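Local coordinates for Co-type Nitrile Hydratase beta subunit (Pseudomonas putida, PDB 3QYH), which probably pairs with an alpha subunit to form the cobalt-dependent enzyme that hydrates nitriles to the corresponding amides, at residues T32-S35 with L36-L40; G66-Y69 with E70-L73; G44-L48 with D49-H53. One frame throughout, in Å; residues are numbered along the deposited sequence.

Contact 1 of 3, residues T32-S35 with L36-L40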
loop_
_atom_site.group_PDB
_atom_site.type_symbol
_atom_site.label_atom_id
_atom_site.label_comp_id
_atom_site.label_asym_id
_atom_site.label_seq_id
_atom_site.Cartn_x
_atom_site.Cartn_y
_atom_site.Cartn_z
ATOM N N THR B 32 7.312 -0.773 17.942
ATOM C CA THR B 32 8.690 -0.312 17.781
ATOM C C THR B 32 9.129 -0.370 16.322
ATOM O O THR B 32 9.668 0.615 15.773
ATOM C CB THR B 32 9.636 -1.197 18.624
ATOM O OG1 THR B 32 9.185 -1.186 19.983
ATOM C CG2 THR B 32 11.081 -0.699 18.541
ATOM N N VAL B 33 8.925 -1.520 15.683
ATOM C CA VAL B 33 9.362 -1.672 14.293
ATOM C C VAL B 33 8.632 -0.681 13.374
ATOM O O VAL B 33 9.231 0.003 12.537
ATOM C CB VAL B 33 9.161 -3.130 13.787
ATOM C CG1 VAL B 33 9.490 -3.206 12.304
ATOM C CG2 VAL B 33 10.069 -4.106 14.586
ATOM N N MET B 34 7.321 -0.585 13.522
ATOM C CA MET B 34 6.565 0.321 12.664
ATOM C C MET B 34 7.063 1.764 12.820
ATOM O O MET B 34 7.278 2.460 11.833
ATOM C CB MET B 34 5.070 0.234 12.979
ATOM C CG MET B 34 4.208 1.090 12.072
ATOM S SD MET B 34 4.017 2.791 12.723
ATOM C CE MET B 34 3.938 3.703 11.197
ATOM N N SER B 35 7.292 2.202 14.057
ATOM C CA SER B 35 7.635 3.608 14.290
ATOM C C SER B 35 9.068 3.948 13.854
ATOM O O SER B 35 9.400 5.111 13.635
ATOM C CB SER B 35 7.399 4.018 15.754
ATOM O OG SER B 35 8.285 3.323 16.601
ATOM N N LEU B 36 9.906 2.933 13.702
ATOM C CA LEU B 36 11.268 3.146 13.220
ATOM C C LEU B 36 11.303 3.625 11.776
ATOM O O LEU B 36 12.224 4.375 11.393
ATOM C CB LEU B 36 12.090 1.861 13.345
ATOM C CG LEU B 36 12.569 1.529 14.761
ATOM C CD1 LEU B 36 13.313 0.187 14.753
ATOM C CD2 LEU B 36 13.451 2.649 15.314
ATOM N N LEU B 37 10.321 3.222 10.961
ATOM C CA LEU B 37 10.380 3.568 9.543
ATOM C C LEU B 37 10.359 5.073 9.276
ATOM O O LEU B 37 11.226 5.588 8.577
ATOM C CB LEU B 37 9.260 2.902 8.752
ATOM C CG LEU B 37 9.452 2.549 7.281
ATOM C CD1 LEU B 37 8.169 2.578 6.438
ATOM C CD2 LEU B 37 10.724 3.045 6.544
ATOM N N PRO B 38 9.362 5.787 9.817
ATOM C CA PRO B 38 9.348 7.244 9.591
ATOM C C PRO B 38 10.578 7.903 10.202
ATOM O O PRO B 38 11.093 8.902 9.669
ATOM C CB PRO B 38 8.095 7.719 10.343
ATOM C CG PRO B 38 7.344 6.492 10.694
ATOM C CD PRO B 38 8.243 5.335 10.665
ATOM N N ALA B 39 11.055 7.373 11.322
ATOM C CA ALA B 39 12.234 7.975 11.952
ATOM C C ALA B 39 13.465 7.863 11.031
ATOM O O ALA B 39 14.213 8.823 10.844
ATOM C CB ALA B 39 12.500 7.344 13.328
ATOM N N LEU B 40 13.652 6.702 10.420
ATOM C CA LEU B 40 14.822 6.478 9.594
ATOM C C LEU B 40 14.688 7.155 8.237
ATOM O O LEU B 40 15.670 7.645 7.697
ATOM C CB LEU B 40 15.103 4.976 9.440
ATOM C CG LEU B 40 15.425 4.261 10.751
ATOM C CD1 LEU B 40 15.465 2.731 10.563
ATOM C CD2 LEU B 40 16.748 4.775 11.356
#

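Contact 2 of 3, residues G66-Y69 with E70-L73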
loop_
_atom_site.group_PDB
_atom_site.type_symbol
_atom_site.label_atom_id
_atom_site.label_comp_id
_atom_site.label_asym_id
_atom_site.label_seq_id
_atom_site.Cartn_x
_atom_site.Cartn_y
_atom_site.Cartn_z
ATOM N N GLY B 66 8.072 -14.929 7.398
ATOM C CA GLY B 66 8.088 -13.755 8.263
ATOM C C GLY B 66 6.722 -13.065 8.336
ATOM O O GLY B 66 6.064 -12.884 7.314
ATOM N N THR B 67 6.288 -12.672 9.531
ATOM C CA THR B 67 5.127 -11.796 9.625
ATOM C C THR B 67 5.514 -10.425 9.061
ATOM O O THR B 67 6.693 -10.140 8.855
ATOM C CB THR B 67 4.609 -11.657 11.067
ATOM O OG1 THR B 67 5.625 -11.062 11.882
ATOM C CG2 THR B 67 4.243 -13.019 11.641
ATOM N N TYR B 68 4.531 -9.573 8.798
ATOM C CA TYR B 68 4.807 -8.332 8.075
ATOM C C TYR B 68 5.954 -7.489 8.655
ATOM O O TYR B 68 6.872 -7.105 7.930
ATOM C CB TYR B 68 3.542 -7.491 7.951
ATOM C CG TYR B 68 3.744 -6.245 7.128
ATOM C CD1 TYR B 68 3.831 -6.314 5.736
ATOM C CD2 TYR B 68 3.836 -4.994 7.744
ATOM C CE1 TYR B 68 4.006 -5.186 4.979
ATOM C CE2 TYR B 68 4.009 -3.845 7.003
ATOM C CZ TYR B 68 4.099 -3.944 5.617
ATOM O OH TYR B 68 4.262 -2.795 4.869
ATOM N N TYR B 69 5.897 -7.182 9.947
ATOM C CA TYR B 69 6.901 -6.311 10.525
ATOM C C TYR B 69 8.275 -6.990 10.681
ATOM O O TYR B 69 9.280 -6.316 10.896
ATOM C CB TYR B 69 6.405 -5.669 11.821
ATOM C CG TYR B 69 5.300 -4.653 11.564
ATOM C CD1 TYR B 69 5.568 -3.457 10.875
ATOM C CD2 TYR B 69 3.995 -4.898 11.973
ATOM C CE1 TYR B 69 4.576 -2.534 10.602
ATOM C CE2 TYR B 69 2.969 -3.956 11.719
ATOM C CZ TYR B 69 3.277 -2.793 11.022
ATOM O OH TYR B 69 2.299 -1.877 10.775
ATOM N N GLU B 70 8.332 -8.311 10.522
ATOM C CA GLU B 70 9.629 -8.966 10.407
ATOM C C GLU B 70 10.322 -8.561 9.117
ATOM O O GLU B 70 11.548 -8.485 9.073
ATOM C CB GLU B 70 9.497 -10.483 10.465
ATOM C CG GLU B 70 9.161 -11.005 11.817
ATOM C CD GLU B 70 8.951 -12.505 11.791
ATOM O OE1 GLU B 70 9.947 -13.233 11.623
ATOM O OE2 GLU B 70 7.789 -12.941 11.914
ATOM N N LEU B 71 9.549 -8.309 8.059
ATOM C CA LEU B 71 10.149 -7.837 6.806
ATOM C C LEU B 71 10.803 -6.463 7.015
ATOM O O LEU B 71 11.904 -6.206 6.534
ATOM C CB LEU B 71 9.102 -7.728 5.692
ATOM C CG LEU B 71 8.158 -8.936 5.568
ATOM C CD1 LEU B 71 7.171 -8.677 4.436
ATOM C CD2 LEU B 71 8.935 -10.213 5.345
ATOM N N TRP B 72 10.125 -5.582 7.733
ATOM C CA TRP B 72 10.687 -4.267 8.010
ATOM C C TRP B 72 11.938 -4.384 8.874
ATOM O O TRP B 72 12.941 -3.701 8.625
ATOM C CB TRP B 72 9.664 -3.387 8.728
ATOM C CG TRP B 72 8.542 -2.900 7.855
ATOM C CD1 TRP B 72 8.102 -3.462 6.695
ATOM C CD2 TRP B 72 7.718 -1.749 8.085
ATOM N NE1 TRP B 72 7.047 -2.731 6.184
ATOM C CE2 TRP B 72 6.793 -1.677 7.014
ATOM C CE3 TRP B 72 7.671 -0.770 9.090
ATOM C CZ2 TRP B 72 5.825 -0.666 6.922
ATOM C CZ3 TRP B 72 6.710 0.231 9.000
ATOM C CH2 TRP B 72 5.803 0.277 7.930
ATOM N N LEU B 73 11.868 -5.222 9.901
ATOM C CA LEU B 73 13.011 -5.430 10.792
ATOM C C LEU B 73 14.229 -5.870 9.978
ATOM O O LEU B 73 15.350 -5.415 10.216
ATOM C CB LEU B 73 12.680 -6.460 11.882
ATOM C CG LEU B 73 13.869 -6.909 12.741
ATOM C CD1 LEU B 73 14.515 -5.727 13.469
ATOM C CD2 LEU B 73 13.444 -7.964 13.719
#

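Contact 3 of 3, residues G44-L48 with D49-H53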
loop_
_atom_site.group_PDB
_atom_site.type_symbol
_atom_site.label_atom_id
_atom_site.label_comp_id
_atom_site.label_asym_id
_atom_site.label_seq_id
_atom_site.Cartn_x
_atom_site.Cartn_y
_atom_site.Cartn_z
ATOM N N GLY B 44 16.864 10.522 6.293
ATOM C CA GLY B 44 17.435 10.326 4.968
ATOM C C GLY B 44 18.404 9.141 4.923
ATOM O O GLY B 44 19.310 9.086 4.094
ATOM N N ASN B 45 18.241 8.174 5.816
ATOM C CA ASN B 45 19.142 7.025 5.803
ATOM C C ASN B 45 18.970 6.139 4.558
ATOM O O ASN B 45 19.899 5.440 4.154
ATOM C CB ASN B 45 18.966 6.162 7.049
ATOM C CG ASN B 45 19.316 6.887 8.336
ATOM O OD1 ASN B 45 18.638 6.697 9.338
ATOM N ND2 ASN B 45 20.410 7.679 8.331
ATOM N N PHE B 46 17.769 6.136 3.986
ATOM C CA PHE B 46 17.496 5.440 2.735
ATOM C C PHE B 46 16.193 6.023 2.232
ATOM O O PHE B 46 15.522 6.731 2.977
ATOM C CB PHE B 46 17.394 3.919 2.946
ATOM C CG PHE B 46 16.476 3.509 4.088
ATOM C CD1 PHE B 46 15.108 3.546 3.942
ATOM C CD2 PHE B 46 16.996 3.115 5.305
ATOM C CE1 PHE B 46 14.256 3.175 5.001
ATOM C CE2 PHE B 46 16.174 2.747 6.366
ATOM C CZ PHE B 46 14.793 2.765 6.212
ATOM N N ASN B 47 15.858 5.785 0.965
ATOM C CA ASN B 47 14.557 6.216 0.457
ATOM C C ASN B 47 13.595 5.035 0.384
ATOM O O ASN B 47 13.989 3.902 0.639
ATOM C CB ASN B 47 14.682 6.978 -0.874
ATOM C CG ASN B 47 15.159 6.101 -2.029
ATOM O OD1 ASN B 47 14.756 4.944 -2.155
ATOM N ND2 ASN B 47 16.008 6.660 -2.894
ATOM N N LEU B 48 12.337 5.292 0.052
ATOM C CA LEU B 48 11.316 4.272 0.144
ATOM C C LEU B 48 11.510 3.211 -0.944
ATOM O O LEU B 48 11.182 2.052 -0.746
ATOM C CB LEU B 48 9.925 4.911 0.022
ATOM C CG LEU B 48 8.744 4.019 0.376
ATOM C CD1 LEU B 48 8.875 3.508 1.810
ATOM C CD2 LEU B 48 7.439 4.802 0.188
ATOM N N ASP B 49 12.036 3.613 -2.093
ATOM C CA ASP B 49 12.278 2.652 -3.167
ATOM C C ASP B 49 13.358 1.658 -2.753
ATOM O O ASP B 49 13.237 0.455 -3.010
ATOM C CB ASP B 49 12.643 3.360 -4.481
ATOM C CG ASP B 49 11.600 4.412 -4.883
ATOM O OD1 ASP B 49 11.931 5.614 -4.853
ATOM O OD2 ASP B 49 10.449 4.036 -5.196
ATOM N N GLU B 50 14.410 2.156 -2.103
ATOM C CA GLU B 50 15.452 1.278 -1.603
ATOM C C GLU B 50 14.859 0.346 -0.552
ATOM O O GLU B 50 15.239 -0.824 -0.451
ATOM C CB GLU B 50 16.580 2.090 -0.971
ATOM C CG GLU B 50 17.335 2.947 -1.967
ATOM C CD GLU B 50 18.373 3.853 -1.310
ATOM O OE1 GLU B 50 18.029 4.561 -0.362
ATOM O OE2 GLU B 50 19.536 3.868 -1.773
ATOM N N PHE B 51 13.961 0.894 0.255
ATOM C CA PHE B 51 13.332 0.127 1.334
ATOM C C PHE B 51 12.569 -1.036 0.719
ATOM O O PHE B 51 12.756 -2.202 1.116
ATOM C CB PHE B 51 12.409 1.039 2.173
ATOM C CG PHE B 51 11.584 0.310 3.196
ATOM C CD1 PHE B 51 10.297 -0.116 2.887
ATOM C CD2 PHE B 51 12.086 0.062 4.459
ATOM C CE1 PHE B 51 9.526 -0.793 3.838
ATOM C CE2 PHE B 51 11.330 -0.623 5.407
ATOM C CZ PHE B 51 10.049 -1.039 5.105
ATOM N N ARG B 52 11.734 -0.746 -0.274
ATOM C CA ARG B 52 10.970 -1.825 -0.923
ATOM C C ARG B 52 11.890 -2.887 -1.506
ATOM O O ARG B 52 11.632 -4.080 -1.368
ATOM C CB ARG B 52 10.072 -1.288 -2.035
ATOM C CG ARG B 52 8.944 -0.378 -1.548
ATOM C CD ARG B 52 7.853 -0.267 -2.614
ATOM N NE ARG B 52 6.708 0.507 -2.128
ATOM C CZ ARG B 52 6.586 1.817 -2.298
ATOM N NH1 ARG B 52 7.527 2.494 -2.953
ATOM N NH2 ARG B 52 5.528 2.449 -1.821
ATOM N N HIS B 53 12.962 -2.460 -2.175
ATOM C CA HIS B 53 13.816 -3.420 -2.863
ATOM C C HIS B 53 14.647 -4.258 -1.888
ATOM O O HIS B 53 15.061 -5.369 -2.206
ATOM C CB HIS B 53 14.724 -2.714 -3.884
ATOM C CG HIS B 53 15.483 -3.666 -4.758
ATOM N ND1 HIS B 53 14.868 -4.688 -5.456
ATOM C CD2 HIS B 53 16.806 -3.750 -5.048
ATOM C CE1 HIS B 53 15.782 -5.364 -6.130
ATOM N NE2 HIS B 53 16.961 -4.810 -5.908
#

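Contact 1 of 3, residues T32-S35 with L36-L40
A proline kink in helix 28-43 comes at P38, whose ring meets M34 and S35 of the preceding turn. The nitrogen of P38 carries no hydrogen, and no bond joins it to that turn. Its CD lies 3.2 Å from M34 O, the carbonyl that a regular helix would bond from this position. P38 CD is also 3.2 Å from S35 O, so this one ring carbon sits against two backbone oxygens. M34 adds a side-chain contact: it starts away from the following turn, with CG anti to the backbone N, and the bend at chi2 (-88°) brings M34 CE to 4.4 Å from P38 CG.

The bonding just ahead of the kink supports this reading. L36 N gives its hydrogen mainly to T32 O at 3.1 Å, bent at 136°, with a second, weak bond to V33 O. L37 N bonds back only three residues, to M34 O at 3.3 Å, and stands 55° out of that carbonyl plane, whereas the four-residue alternative, L37 N to V33 O, is stretched to 3.7 Å. Ordinary helical bonding returns with L40 N to L36 O at 2.9 Å. L36 CG lies 3.2 Å from T32 O, the oxygen that L36 N also bonds. The hydroxyl of S35 turns back along the helix, where OG is hydrogen-bonded to K31 O.

V33 and L37 rest on W72 of helix 68-82, and L36 on F76; M34 touches F25. Apolar side chains of the partner protein chain pack against T32, V33, S35 and L36. These features are those of a proline-kinked helix, here one buried between a helix of its own subunit and the neighbouring subunit.

Contact 2 of 3, residues G66-Y69 with E70-L73
The backbone of T67 turns into helix 68-82 with T67 at the N-cap: T67 O takes weak bonds from E70 N and L71 N, and Y69 O then receives L73 N at 3.0 Å in a regular helical bond.

E70 sends its carboxylate back over this first turn. Its CG lies beside the backbone N (chi1 -72°), which directs the extended chain toward T67. There OE2 of E70 holds two donors, T67 N at 2.8 Å from well above the carboxylate plane and T67 OG1 at 2.9 Å on the anti lone pair. The threonine hydroxyl is thus spent on the glutamate and makes no capping bond of its own.

On another side of the helix two tyrosines lie over the same face of W72. Y68 meets the five-membered ring obliquely, the planes 57° apart, with Y68 CE2 3.5 Å from W72 CE2. Y69 is T-shaped to the six-membered ring at 86°, presenting its edge so that Y69 CE1 is 3.8 Å from W72 CZ3. Y68 CD2 also stands over the centre of the Y69 ring, closing the trio. The hydroxyl of Y68 bonds a polar side chain of the partner protein chain, and the Y68 side chain is about 6 Å from the bound cobalt(III) ion. Together these make an aromatic cluster at a helix N-terminus, close to the metal site at the subunit interface.

Contact 3 of 3, residues G44-L48 with D49-H53
E50 folds back on N47 from CB to OE1. Its CB lies 3.5 Å from N47 O, E50 CG passes N47 OD1 at 3.3 Å, and E50 CD comes within 3.9 Å of N47 OD1. At the tip, OE1 accepts N47 N on its anti lone pair at 2.8 Å, nearly straight at 163°, while OE2 forms a salt bridge with K83. N47 returns the bond: with CG held between its backbone N and carbonyl carbon (chi1 67°), N47 OD1 takes E50 N at 2.8 Å, almost in line with the amide C=O (166°). The pair is a capping box on helix 48-56, and N47 ND2 is tied to A174 O. Replacing N47 by an alanine removes OD1 and ND2, which would probably leave E50 N without its capping acceptor and A174 O without that donor.

One turn on, L48 packs on R52: its CG lies over one face of the guanidinium, and L48 CD2 is 3.6 Å from R52 NH2. R52, about 5 Å from the cobalt(III) ion, hydrogen-bonds a modified side chain of the partner protein chain through NE and likewise through NH2; NH1 forms a salt bridge with an acidic side chain there.

F46 and F51 run side by side, F46 CE1 being 3.8 Å from F51 CD2. F46 packs on L37, L40 and L41 of helix 28-43 and on L79 of helix 68-82, F51 packs on V75 and F76 of helix 68-82, and D49 rests against P171 and A174 of helix 171-174.

Along the chain the order is contact 1, contact 3, contact 2: helix 28-43, the connection into helix 48-56, then the start of helix 68-82. The centres of contacts 1 and 2 are about 12 Å apart. Those of contacts 1 and 3 are about 13 Å apart, and those of contacts 2 and 3 about 15 Å. All three lie in the N-terminal helical part, whose helices pack together apart from the C-terminal antiparallel sheet. W72 joins them, meeting V33 and L37 of contact 1 and F51 of contact 3; L37 also touches F46 and F51. This shared apolar packing connects the kinked helix to contacts 2 and 3, whose Y68 and R52 side chains approach the cobalt(III) ion.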